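Local coordinates for protein orotidine-5-phosphate decarboxylase/orotate phosphoribosyltransferase, putative (Ompdcase-oprtase, putative) (Leishmania infantum, PDB 3QW3) that probably catalyses the decarboxylation of orotidine 5'-phosphate to UMP and carbon dioxide, as the decarboxylase domain of a two-domain UMP synthase of pyrimidine biosynthesis, at residues A210-G215 and E246-I251; H42-A47 and A240-C245; S2-L7 and T193-V198; A47-A52 and L224-R229. All blocks are in the same frame, centred on the assembly; numbering follows the deposited sequence.

Interaction 1: residues A210-G215 and E246-I251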
loop_
_atom_site.group_PDB
_atom_site.type_symbol
_atom_site.label_atom_id
_atom_site.label_comp_id
_atom_site.label_asym_id
_atom_site.label_seq_id
_atom_site.Cartn_x
_atom_site.Cartn_y
_atom_site.Cartn_z
ATOM N N ALA A 210 15.602 -21.974 13.009
ATOM C CA ALA A 210 14.207 -22.418 13.000
ATOM C C ALA A 210 13.459 -21.927 11.759
ATOM O O ALA A 210 12.667 -22.673 11.176
ATOM C CB ALA A 210 13.494 -21.985 14.275
ATOM N N SER A 211 13.735 -20.687 11.355
ATOM C CA SER A 211 13.118 -20.082 10.172
ATOM C C SER A 211 13.494 -20.831 8.898
ATOM O O SER A 211 12.629 -21.157 8.084
ATOM C CB SER A 211 13.514 -18.607 10.046
ATOM O OG SER A 211 13.159 -17.890 11.216
ATOM N N LEU A 212 14.788 -21.110 8.740
ATOM C CA LEU A 212 15.282 -21.828 7.568
ATOM C C LEU A 212 14.765 -23.260 7.512
ATOM O O LEU A 212 14.361 -23.735 6.455
ATOM C CB LEU A 212 16.815 -21.785 7.506
ATOM C CG LEU A 212 17.405 -20.412 7.158
ATOM C CD1 LEU A 212 18.889 -20.322 7.515
ATOM C CD2 LEU A 212 17.177 -20.069 5.685
ATOM N N ASP A 213 14.767 -23.943 8.654
ATOM C CA ASP A 213 14.219 -25.296 8.732
ATOM C C ASP A 213 12.751 -25.351 8.310
ATOM O O ASP A 213 12.327 -26.286 7.635
ATOM C CB ASP A 213 14.383 -25.859 10.146
ATOM C CG ASP A 213 15.809 -26.280 10.444
ATOM O OD1 ASP A 213 16.675 -26.209 9.544
ATOM O OD2 ASP A 213 16.062 -26.689 11.595
ATOM N N ALA A 214 11.988 -24.334 8.700
ATOM C CA ALA A 214 10.562 -24.287 8.399
ATOM C C ALA A 214 10.287 -23.858 6.963
ATOM O O ALA A 214 9.371 -24.380 6.323
ATOM C CB ALA A 214 9.849 -23.361 9.368
ATOM N N GLY A 215 11.086 -22.917 6.464
ATOM C CA GLY A 215 10.772 -22.217 5.220
ATOM C C GLY A 215 11.522 -22.594 3.958
ATOM O O GLY A 215 11.052 -22.296 2.855
ATOM N N GLU A 246 27.356 -16.684 5.505
ATOM C CA GLU A 246 27.982 -17.980 5.774
ATOM C C GLU A 246 27.180 -18.845 6.738
ATOM O O GLU A 246 27.095 -20.063 6.561
ATOM C CB GLU A 246 29.413 -17.788 6.282
ATOM C CG GLU A 246 30.348 -17.236 5.221
ATOM C CD GLU A 246 31.711 -16.847 5.763
ATOM O OE1 GLU A 246 31.942 -16.944 6.987
ATOM O OE2 GLU A 246 32.557 -16.442 4.946
ATOM N N GLU A 247 26.585 -18.214 7.749
ATOM C CA GLU A 247 25.744 -18.921 8.706
ATOM C C GLU A 247 24.515 -19.506 8.017
ATOM O O GLU A 247 24.139 -20.643 8.286
ATOM C CB GLU A 247 25.316 -17.994 9.851
ATOM C CG GLU A 247 24.642 -18.713 11.019
ATOM C CD GLU A 247 25.495 -19.840 11.603
ATOM O OE1 GLU A 247 26.724 -19.653 11.783
ATOM O OE2 GLU A 247 24.931 -20.923 11.877
ATOM N N ILE A 248 23.894 -18.724 7.134
ATOM C CA ILE A 248 22.754 -19.211 6.355
ATOM C C ILE A 248 23.165 -20.422 5.524
ATOM O O ILE A 248 22.502 -21.458 5.578
ATOM C CB ILE A 248 22.162 -18.113 5.440
ATOM C CG1 ILE A 248 21.458 -17.047 6.283
ATOM C CG2 ILE A 248 21.167 -18.711 4.423
ATOM C CD1 ILE A 248 21.202 -15.752 5.545
ATOM N N ASN A 249 24.267 -20.289 4.782
ATOM C CA ASN A 249 24.750 -21.372 3.926
ATOM C C ASN A 249 25.123 -22.637 4.693
ATOM O O ASN A 249 24.869 -23.736 4.222
ATOM C CB ASN A 249 25.929 -20.915 3.064
ATOM C CG ASN A 249 25.508 -19.979 1.932
ATOM O OD1 ASN A 249 24.318 -19.871 1.591
ATOM N ND2 ASN A 249 26.487 -19.315 1.335
ATOM N N ALA A 250 25.734 -22.481 5.865
ATOM C CA ALA A 250 26.084 -23.636 6.696
ATOM C C ALA A 250 24.841 -24.450 7.067
ATOM O O ALA A 250 24.874 -25.684 7.065
ATOM C CB ALA A 250 26.849 -23.187 7.951
ATOM N N ILE A 251 23.740 -23.757 7.355
ATOM C CA ILE A 251 22.460 -24.408 7.635
ATOM C C ILE A 251 21.906 -25.097 6.375
ATOM O O ILE A 251 21.461 -26.244 6.437
ATOM C CB ILE A 251 21.442 -23.419 8.273
ATOM C CG1 ILE A 251 21.935 -22.980 9.664
ATOM C CG2 ILE A 251 20.043 -24.042 8.387
ATOM C CD1 ILE A 251 21.308 -21.683 10.191
#
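Leu-212 reaches across from its helix at about a right angle to the side chain of Ile-251, and this crossing carries most of the contact. One methyl does nearly all the touching: Leu-212 CD1 lies 3.9 Å from Ile-251 CD1 and 4.0 Å from Ile-251 CG2, and so fits against both branches of the isoleucine. The root of the leucine takes part as well, since Leu-212 CB is 4.0 Å from the same Ile-251 CG2. That branch methyl is brought to the interface by the first torsion of Ile-251, which places CG1 beside the backbone N (chi1 -66°) and turns CG2 away from it. One turn earlier on the same helix, Ile-248 CG2 comes within 4.2 Å of Leu-212 CD1, a looser touch from a side chain whose other branch serves a different neighbour. Asp-213 marks the outer border: its OD1 passes Ile-251 CG2 at 4.2 Å without bonding to it, while OD2 is held by a salt bridge to Lys-209 of its own helix. Every close approach between the segments is thus one of van der Waals packing, consistent with the modest 162 Å² buried. The two helix segments run 10.7 Å apart at closest approach with a crossing angle of -46°, a spacing bridged by branched aliphatic side chains rather than by close backbone contact. Leu-212 also rests on Met-223 and Ile-248 on Ile-225, both in strand 223-227, so the pair forms part of the outer helical layer packed round the strands of a TIM barrel.

Interaction 2: residues H42-A47 and A240-C245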
loop_
_atom_site.group_PDB
_atom_site.type_symbol
_atom_site.label_atom_id
_atom_site.label_comp_id
_atom_site.label_asym_id
_atom_site.label_seq_id
_atom_site.Cartn_x
_atom_site.Cartn_y
_atom_site.Cartn_z
ATOM N N HIS A 42 27.972 -6.011 -0.913
ATOM C CA HIS A 42 27.537 -6.600 -2.192
ATOM C C HIS A 42 28.102 -7.996 -2.491
ATOM O O HIS A 42 27.430 -8.805 -3.125
ATOM C CB HIS A 42 27.776 -5.650 -3.370
ATOM C CG HIS A 42 29.218 -5.457 -3.712
ATOM N ND1 HIS A 42 29.857 -6.198 -4.683
ATOM C CD2 HIS A 42 30.149 -4.611 -3.211
ATOM C CE1 HIS A 42 31.118 -5.818 -4.766
ATOM N NE2 HIS A 42 31.322 -4.856 -3.884
ATOM N N GLU A 43 29.317 -8.284 -2.021
ATOM C CA GLU A 43 29.907 -9.609 -2.235
ATOM C C GLU A 43 29.061 -10.721 -1.613
ATOM O O GLU A 43 29.103 -11.867 -2.065
ATOM C CB GLU A 43 31.344 -9.665 -1.698
ATOM N N TYR A 44 28.261 -10.365 -0.604
ATOM C CA TYR A 44 27.473 -11.339 0.143
ATOM C C TYR A 44 25.962 -11.137 0.037
ATOM O O TYR A 44 25.201 -11.792 0.748
ATOM C CB TYR A 44 27.927 -11.362 1.608
ATOM C CG TYR A 44 29.386 -11.722 1.715
ATOM C CD1 TYR A 44 29.798 -13.048 1.605
ATOM C CD2 TYR A 44 30.359 -10.734 1.877
ATOM C CE1 TYR A 44 31.142 -13.389 1.674
ATOM C CE2 TYR A 44 31.709 -11.066 1.950
ATOM C CZ TYR A 44 32.087 -12.395 1.847
ATOM O OH TYR A 44 33.419 -12.740 1.916
ATOM N N ALA A 45 25.539 -10.268 -0.876
ATOM C CA ALA A 45 24.116 -9.924 -1.015
ATOM C C ALA A 45 23.450 -10.662 -2.173
ATOM O O ALA A 45 23.963 -10.656 -3.295
ATOM C CB ALA A 45 23.951 -8.423 -1.179
ATOM N N ALA A 46 22.312 -11.293 -1.888
ATOM C CA ALA A 46 21.461 -11.888 -2.919
ATOM C C ALA A 46 20.512 -10.849 -3.509
ATOM O O ALA A 46 20.081 -10.974 -4.647
ATOM C CB ALA A 46 20.669 -13.046 -2.355
ATOM N N ALA A 47 20.181 -9.837 -2.711
ATOM C CA ALA A 47 19.273 -8.768 -3.137
ATOM C C ALA A 47 19.467 -7.547 -2.261
ATOM O O ALA A 47 20.031 -7.648 -1.164
ATOM C CB ALA A 47 17.814 -9.238 -3.060
ATOM N N ALA A 240 29.815 -8.373 9.056
ATOM C CA ALA A 240 28.476 -8.795 9.453
ATOM C C ALA A 240 27.758 -9.528 8.326
ATOM O O ALA A 240 27.128 -10.557 8.555
ATOM C CB ALA A 240 27.650 -7.588 9.914
ATOM N N ALA A 241 27.855 -8.992 7.114
ATOM C CA ALA A 241 27.191 -9.590 5.962
ATOM C C ALA A 241 27.844 -10.919 5.615
ATOM O O ALA A 241 27.156 -11.896 5.322
ATOM C CB ALA A 241 27.209 -8.638 4.772
ATOM N N LYS A 242 29.175 -10.950 5.665
ATOM C CA LYS A 242 29.920 -12.182 5.432
ATOM C C LYS A 242 29.470 -13.265 6.410
ATOM O O LYS A 242 29.141 -14.375 5.995
ATOM C CB LYS A 242 31.429 -11.932 5.540
ATOM C CG LYS A 242 32.297 -13.156 5.241
ATOM C CD LYS A 242 33.785 -12.798 5.279
ATOM C CE LYS A 242 34.666 -13.935 4.750
ATOM N NZ LYS A 242 34.681 -15.126 5.653
ATOM N N GLU A 243 29.432 -12.930 7.701
ATOM C CA GLU A 243 29.046 -13.888 8.740
ATOM C C GLU A 243 27.612 -14.401 8.575
ATOM O O GLU A 243 27.372 -15.602 8.675
ATOM C CB GLU A 243 29.259 -13.298 10.140
ATOM C CG GLU A 243 28.779 -14.194 11.288
ATOM C CD GLU A 243 29.210 -13.692 12.656
ATOM O OE1 GLU A 243 28.571 -14.073 13.664
ATOM O OE2 GLU A 243 30.191 -12.924 12.731
ATOM N N LEU A 244 26.674 -13.487 8.320
ATOM C CA LEU A 244 25.273 -13.857 8.126
ATOM C C LEU A 244 25.094 -14.743 6.900
ATOM O O LEU A 244 24.400 -15.754 6.963
ATOM C CB LEU A 244 24.390 -12.615 7.986
ATOM C CG LEU A 244 24.036 -11.800 9.229
ATOM C CD1 LEU A 244 23.488 -10.448 8.796
ATOM C CD2 LEU A 244 23.035 -12.524 10.123
ATOM N N CYS A 245 25.729 -14.361 5.793
ATOM C CA CYS A 245 25.701 -15.167 4.572
ATOM C C CYS A 245 26.215 -16.589 4.828
ATOM O O CYS A 245 25.585 -17.574 4.433
ATOM C CB CYS A 245 26.521 -14.499 3.467
ATOM S SG CYS A 245 26.569 -15.431 1.911
#
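The backbone at Tyr-44, just after the short 3-10 turn 42-43, comes up beside helix segment 240-245, with the CA atoms of Tyr-44 and Lys-242 only 5.9 Å apart. At this separation the tyrosine ring lies against the helix surface itself. The CA of Lys-242 stands over the ring centre, 3.8 Å from the centroid of the Tyr-44 ring and 9° off its normal, a CH-pi contact made by the main chain. The lysine side chain continues over the ring face, side by side with the tyrosine and pointing the same way, until its CD and CE methylenes pass the hydroxyl oxygen: CG of Lys-242 is 3.5 Å from CZ of Tyr-44, and CE of Lys-242 is 3.3 Å from OH of Tyr-44. Only at chi4 (-69°) does the otherwise extended chain bend, and its NZ pairs with Glu-246 in a salt bridge one turn along the helix. Helix 27-41 links the adjacent parallel strands 16-20 and 47-50 in a beta-alpha-beta crossover, and Tyr-44 sits in the loop that returns from it to the barrel; its partner, helix 237-253, is the last helix of the TIM barrel. At the root of the tyrosine, CB of Tyr-44 packs against helix atoms: CB of Cys-245 at 3.9 Å and CB of Ala-241 at 4.2 Å. With its sulfur turned away from the backbone N, Cys-245 brings SG to the ring edge, 5.4 Å from the Tyr-44 centroid and 82° off the normal, a sulfur-aromatic contact. Ser-14 lies at the same corner, touching Cys-245 and donating from OG to the carbonyl O of Tyr-44.

Interaction 3: residues S2-L7 and T193-V198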
loop_
_atom_site.group_PDB
_atom_site.type_symbol
_atom_site.label_atom_id
_atom_site.label_comp_id
_atom_site.label_asym_id
_atom_site.label_seq_id
_atom_site.Cartn_x
_atom_site.Cartn_y
_atom_site.Cartn_z
ATOM N N SER A 2 15.513 -11.774 -15.948
ATOM C CA SER A 2 14.394 -11.650 -15.007
ATOM C C SER A 2 14.870 -11.582 -13.559
ATOM O O SER A 2 16.019 -11.918 -13.251
ATOM C CB SER A 2 13.423 -12.821 -15.161
ATOM O OG SER A 2 13.853 -13.949 -14.411
ATOM N N PHE A 3 13.972 -11.159 -12.671
ATOM C CA PHE A 3 14.264 -11.161 -11.247
ATOM C C PHE A 3 14.724 -12.535 -10.761
ATOM O O PHE A 3 15.727 -12.644 -10.047
ATOM C CB PHE A 3 13.043 -10.710 -10.437
ATOM C CG PHE A 3 13.225 -10.872 -8.962
ATOM C CD1 PHE A 3 13.856 -9.881 -8.222
ATOM C CD2 PHE A 3 12.800 -12.029 -8.314
ATOM C CE1 PHE A 3 14.048 -10.034 -6.845
ATOM C CE2 PHE A 3 12.983 -12.183 -6.937
ATOM C CZ PHE A 3 13.610 -11.177 -6.211
ATOM N N PHE A 4 13.989 -13.579 -11.136
ATOM C CA PHE A 4 14.317 -14.927 -10.670
ATOM C C PHE A 4 15.559 -15.532 -11.329
ATOM O O PHE A 4 16.225 -16.367 -10.716
ATOM C CB PHE A 4 13.096 -15.855 -10.715
ATOM C CG PHE A 4 12.071 -15.529 -9.668
ATOM C CD1 PHE A 4 12.316 -15.807 -8.325
ATOM C CD2 PHE A 4 10.878 -14.896 -10.015
ATOM C CE1 PHE A 4 11.376 -15.480 -7.345
ATOM C CE2 PHE A 4 9.936 -14.569 -9.045
ATOM C CZ PHE A 4 10.183 -14.860 -7.711
ATOM N N ASP A 5 15.884 -15.094 -12.548
ATOM C CA ASP A 5 17.170 -15.441 -13.177
ATOM C C ASP A 5 18.329 -14.866 -12.369
ATOM O O ASP A 5 19.325 -15.553 -12.110
ATOM C CB ASP A 5 17.262 -14.899 -14.606
ATOM C CG ASP A 5 16.380 -15.650 -15.586
ATOM O OD1 ASP A 5 16.032 -16.823 -15.325
ATOM O OD2 ASP A 5 16.043 -15.045 -16.630
ATOM N N LEU A 6 18.193 -13.601 -11.978
ATOM C CA LEU A 6 19.207 -12.933 -11.180
ATOM C C LEU A 6 19.279 -13.562 -9.795
ATOM O O LEU A 6 20.369 -13.866 -9.306
ATOM C CB LEU A 6 18.940 -11.425 -11.080
ATOM C CG LEU A 6 19.057 -10.605 -12.372
ATOM C CD1 LEU A 6 18.457 -9.230 -12.175
ATOM C CD2 LEU A 6 20.512 -10.485 -12.818
ATOM N N LEU A 7 18.123 -13.771 -9.170
ATOM C CA LEU A 7 18.101 -14.314 -7.808
ATOM C C LEU A 7 18.633 -15.742 -7.732
ATOM O O LEU A 7 19.391 -16.071 -6.815
ATOM C CB LEU A 7 16.705 -14.231 -7.189
ATOM C CG LEU A 7 16.609 -14.610 -5.705
ATOM C CD1 LEU A 7 17.469 -13.682 -4.836
ATOM C CD2 LEU A 7 15.157 -14.577 -5.251
ATOM N N THR A 193 6.502 -24.005 -3.568
ATOM C CA THR A 193 7.501 -23.547 -4.545
ATOM C C THR A 193 7.857 -22.057 -4.488
ATOM O O THR A 193 8.880 -21.644 -5.039
ATOM C CB THR A 193 7.119 -23.904 -6.010
ATOM O OG1 THR A 193 6.011 -23.099 -6.437
ATOM C CG2 THR A 193 6.776 -25.378 -6.151
ATOM N N LEU A 194 7.021 -21.245 -3.844
ATOM C CA LEU A 194 7.224 -19.798 -3.901
ATOM C C LEU A 194 8.416 -19.331 -3.079
ATOM O O LEU A 194 8.706 -19.894 -2.037
ATOM C CB LEU A 194 5.972 -19.047 -3.442
ATOM C CG LEU A 194 4.668 -19.361 -4.177
ATOM C CD1 LEU A 194 3.610 -18.371 -3.739
ATOM C CD2 LEU A 194 4.841 -19.331 -5.695
ATOM N N TRP A 195 9.088 -18.290 -3.559
ATOM C CA TRP A 195 10.101 -17.613 -2.755
ATOM C C TRP A 195 9.418 -16.831 -1.649
ATOM O O TRP A 195 8.370 -16.210 -1.878
ATOM C CB TRP A 195 10.921 -16.657 -3.614
ATOM C CG TRP A 195 12.057 -17.324 -4.303
ATOM C CD1 TRP A 195 12.023 -18.004 -5.488
ATOM C CD2 TRP A 195 13.408 -17.384 -3.840
ATOM N NE1 TRP A 195 13.281 -18.476 -5.799
ATOM C CE2 TRP A 195 14.148 -18.110 -4.801
ATOM C CE3 TRP A 195 14.070 -16.888 -2.706
ATOM C CZ2 TRP A 195 15.518 -18.358 -4.659
ATOM C CZ3 TRP A 195 15.437 -17.138 -2.565
ATOM C CH2 TRP A 195 16.141 -17.868 -3.540
ATOM N N PHE A 196 10.002 -16.875 -0.456
ATOM C CA PHE A 196 9.536 -16.043 0.653
ATOM C C PHE A 196 10.548 -14.930 0.883
ATOM O O PHE A 196 11.765 -15.175 0.898
ATOM C CB PHE A 196 9.399 -16.829 1.968
ATOM C CG PHE A 196 8.419 -17.979 1.943
ATOM C CD1 PHE A 196 7.551 -18.205 0.873
ATOM C CD2 PHE A 196 8.342 -18.823 3.050
ATOM C CE1 PHE A 196 6.660 -19.289 0.901
ATOM C CE2 PHE A 196 7.447 -19.896 3.086
ATOM C CZ PHE A 196 6.611 -20.124 2.007
ATOM N N LEU A 197 10.052 -13.711 1.059
ATOM C CA LEU A 197 10.877 -12.618 1.557
ATOM C C LEU A 197 10.637 -12.605 3.053
ATOM O O LEU A 197 9.499 -12.459 3.500
ATOM C CB LEU A 197 10.474 -11.289 0.911
ATOM C CG LEU A 197 11.152 -10.011 1.417
ATOM C CD1 LEU A 197 12.666 -10.014 1.206
ATOM C CD2 LEU A 197 10.524 -8.787 0.740
ATOM N N VAL A 198 11.716 -12.765 3.818
ATOM C CA VAL A 198 11.626 -13.067 5.244
ATOM C C VAL A 198 12.304 -11.973 6.066
ATOM O O VAL A 198 13.528 -11.994 6.243
ATOM C CB VAL A 198 12.233 -14.470 5.549
ATOM C CG1 VAL A 198 12.090 -14.830 7.021
ATOM C CG2 VAL A 198 11.553 -15.522 4.697
#
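Trp-195, beside strand 196-198, points at helix 3-11, where it meets Phe-4 and Leu-7. At the start of the side chain, the Phe-4 ring lies beside CB, CG and the CD1-NE1 side of the five-membered ring, obliquely and as neither a stack nor an edge-to-face pair; its modelled position is doubtful, because the shortest carbon contact between the two rings is too close to be trusted. Further out, Leu-7 takes over. CD2 and CE3 of Trp-195 each lie 3.6 Å from CD2 of Leu-7. That methyl sits over the face of the six-membered ring, 3.5 Å from the Trp-195 centroid and 6° off the normal, a nearly axial CH-pi contact. At the far rim, CH2 of Trp-195 is 3.9 Å from CG of Leu-7. In Leu-7, chi1 (-173°) swings CG towards the indole, and chi2 (61°) then sets CD2 over the ring. Arg-217 adds a cation-pi partner to the same indole. The helix itself starts with a capping box: the N of Asp-5 donates to OG of Ser-2 at 3.0 Å, and a weak bond returns from the N of Ser-2 to the Asp-5 carboxylate. Helix 3-11 lies across the N-terminal mouth of the barrel strands. Between the segments the chemistry is apolar packing and a CH-pi contact, so the fit of this helix to the barrel depends here mainly on shape rather than on directed polar bonding.

Interaction 4: residues A47-A52 and L224-R229. With SO4 (sulfate ion), chain E; SO4 (sulfate ion), chain D.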
loop_
_atom_site.group_PDB
_atom_site.type_symbol
_atom_site.label_atom_id
_atom_site.label_comp_id
_atom_site.label_asym_id
_atom_site.label_seq_id
_atom_site.Cartn_x
_atom_site.Cartn_y
_atom_site.Cartn_z
ATOM N N ALA A 47 20.181 -9.837 -2.711
ATOM C CA ALA A 47 19.273 -8.768 -3.137
ATOM C C ALA A 47 19.467 -7.547 -2.261
ATOM O O ALA A 47 20.031 -7.648 -1.164
ATOM C CB ALA A 47 17.814 -9.238 -3.060
ATOM N N TYR A 48 19.021 -6.394 -2.763
ATOM C CA TYR A 48 18.858 -5.194 -1.939
ATOM C C TYR A 48 17.388 -4.806 -1.871
ATOM O O TYR A 48 16.641 -5.007 -2.835
ATOM C CB TYR A 48 19.706 -4.031 -2.459
ATOM C CG TYR A 48 21.172 -4.244 -2.170
ATOM C CD1 TYR A 48 21.726 -3.838 -0.959
ATOM C CD2 TYR A 48 21.994 -4.895 -3.089
ATOM C CE1 TYR A 48 23.070 -4.057 -0.674
ATOM C CE2 TYR A 48 23.337 -5.116 -2.815
ATOM C CZ TYR A 48 23.865 -4.696 -1.607
ATOM O OH TYR A 48 25.198 -4.920 -1.329
ATOM N N LYS A 49 16.986 -4.274 -0.718
ATOM C CA LYS A 49 15.596 -3.873 -0.488
ATOM C C LYS A 49 15.500 -2.411 -0.012
ATOM O O LYS A 49 15.494 -2.133 1.195
ATOM C CB LYS A 49 14.910 -4.827 0.502
ATOM C CG LYS A 49 13.397 -4.582 0.643
ATOM C CD LYS A 49 12.706 -5.618 1.529
ATOM C CE LYS A 49 13.000 -5.436 3.028
ATOM N NZ LYS A 49 12.479 -4.192 3.639
ATOM N N PRO A 50 15.425 -1.466 -0.960
ATOM C CA PRO A 50 15.253 -0.073 -0.557
ATOM C C PRO A 50 13.866 0.199 0.023
ATOM O O PRO A 50 12.867 -0.355 -0.439
ATOM C CB PRO A 50 15.455 0.707 -1.856
ATOM C CG PRO A 50 15.227 -0.267 -2.935
ATOM C CD PRO A 50 15.663 -1.592 -2.408
ATOM N N ASN A 51 13.856 1.047 1.043
ATOM C CA ASN A 51 12.661 1.450 1.772
ATOM C C ASN A 51 11.955 2.599 1.053
ATOM O O ASN A 51 12.412 3.744 1.110
ATOM C CB ASN A 51 13.093 1.881 3.184
ATOM C CG ASN A 51 11.925 2.032 4.146
ATOM O OD1 ASN A 51 11.977 1.554 5.285
ATOM N ND2 ASN A 51 10.878 2.703 3.704
ATOM N N ALA A 52 10.841 2.303 0.381
ATOM C CA ALA A 52 10.148 3.310 -0.437
ATOM C C ALA A 52 9.684 4.512 0.396
ATOM O O ALA A 52 9.711 5.650 -0.082
ATOM C CB ALA A 52 8.968 2.683 -1.190
ATOM N N LEU A 224 14.468 -15.635 1.145
ATOM C CA LEU A 224 15.296 -14.449 1.026
ATOM C C LEU A 224 15.252 -13.765 2.383
ATOM O O LEU A 224 14.223 -13.206 2.784
ATOM C CB LEU A 224 14.763 -13.517 -0.074
ATOM C CG LEU A 224 15.658 -13.045 -1.223
ATOM C CD1 LEU A 224 14.995 -11.862 -1.935
ATOM C CD2 LEU A 224 17.093 -12.698 -0.804
ATOM N N ILE A 225 16.369 -13.843 3.105
ATOM C CA ILE A 225 16.454 -13.352 4.485
ATOM C C ILE A 225 16.877 -11.894 4.546
ATOM O O ILE A 225 18.040 -11.566 4.308
ATOM C CB ILE A 225 17.448 -14.196 5.338
ATOM C CG1 ILE A 225 17.154 -15.701 5.221
ATOM C CG2 ILE A 225 17.474 -13.709 6.805
ATOM C CD1 ILE A 225 15.788 -16.122 5.679
ATOM N N ASN A 226 15.937 -11.018 4.885
ATOM C CA ASN A 226 16.239 -9.600 4.936
ATOM C C ASN A 226 16.821 -9.200 6.280
ATOM O O ASN A 226 16.300 -9.580 7.327
ATOM C CB ASN A 226 15.004 -8.743 4.640
ATOM C CG ASN A 226 15.311 -7.260 4.676
ATOM O OD1 ASN A 226 15.010 -6.571 5.665
ATOM N ND2 ASN A 226 15.931 -6.757 3.620
ATOM N N VAL A 227 17.903 -8.433 6.233
ATOM C CA VAL A 227 18.468 -7.821 7.427
ATOM C C VAL A 227 18.653 -6.331 7.177
ATOM O O VAL A 227 19.232 -5.922 6.164
ATOM C CB VAL A 227 19.812 -8.474 7.842
ATOM C CG1 VAL A 227 20.354 -7.815 9.110
ATOM C CG2 VAL A 227 19.625 -9.968 8.075
ATOM N N SER A 228 18.147 -5.521 8.102
ATOM C CA SER A 228 18.316 -4.079 8.011
ATOM C C SER A 228 19.259 -3.568 9.100
ATOM O O SER A 228 20.456 -3.391 8.853
ATOM C CB SER A 228 16.965 -3.367 8.072
ATOM O OG SER A 228 17.146 -1.962 8.045
ATOM N N ARG A 229 18.719 -3.356 10.300
ATOM C CA ARG A 229 19.481 -2.790 11.420
ATOM C C ARG A 229 20.702 -3.618 11.810
ATOM O O ARG A 229 21.760 -3.062 12.119
HETATM S S SO4 E . 16.338 -5.850 11.303
HETATM O O1 SO4 E . 15.346 -6.348 12.252
HETATM O O2 SO4 E . 16.225 -6.599 10.054
HETATM O O3 SO4 E . 16.103 -4.430 11.050
HETATM O O4 SO4 E . 17.681 -6.034 11.854
HETATM S S SO4 D . 11.475 -4.724 7.252
HETATM O O1 SO4 D . 10.077 -4.377 7.487
HETATM O O2 SO4 D . 11.582 -5.478 6.007
HETATM O O3 SO4 D . 12.274 -3.504 7.160
HETATM O O4 SO4 D . 11.963 -5.534 8.366
HETATM O O HOH W 1 14.713 -3.690 5.637
#
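Asn-226 and Lys-49, the two residues most buried by the contact, cross at about a right angle inside the barrel, with CE of Lys-49 3.3 Å from ND2 of Asn-226. This is packing of a methylene against the amide; the polar link between the two runs through a water that accepts from NZ of Lys-49 at 3.0 Å and lies 2.9 Å from OD1 of Asn-226. Bends at chi3 and chi4, 74° and 65°, fold the lysine end back, and NZ of Lys-49 bonds to O2 of the chain D sulfate at 2.8 Å. Asp-82 gives the same NZ a salt bridge. Deeper in, Ala-47 CB packs on Leu-224, whose methyl positions are less certain because two conformers were deposited. Past the strand end, O2 and O3 of the chain E sulfate accept from N of Ser-228 and N of Arg-229, each at 2.9 Å, with Gly-230 N adding a further bond. Both sulfates are probably from the crystallisation liquor. The amide-bound one, at a helix N-terminus, is consistent with the phosphate site of a TIM-barrel enzyme, while the Lys-49 sulfate lies in the barrel mouth, where the active site of this family is found.

How the interactions relate
Interactions 1 and 2 lie in the helical shell, interaction 3 closes the N-terminal end and interaction 4 lies inside the barrel; strand 223-227 ties them together. Interactions 1 and 2 use successive turns of helix 237-253, their centres 14 Å apart. Interaction 1 reaches interaction 4 where Ile-248 CD1 lies 4.1 Å from Ile-225 CG1, and interaction 2 does so where Leu-244 CD1 lies 4.0 Å from Val-227 CG2; interactions 2 and 4 also share Ala-47. Strands 196-198 and 223-227 are neighbours in the sheet, and a probable hydrogen bond from Leu-224 N to Phe-196 O (2.8 Å) joins interactions 3 and 4. The sulfates of interaction 4 mark the C-terminal mouth.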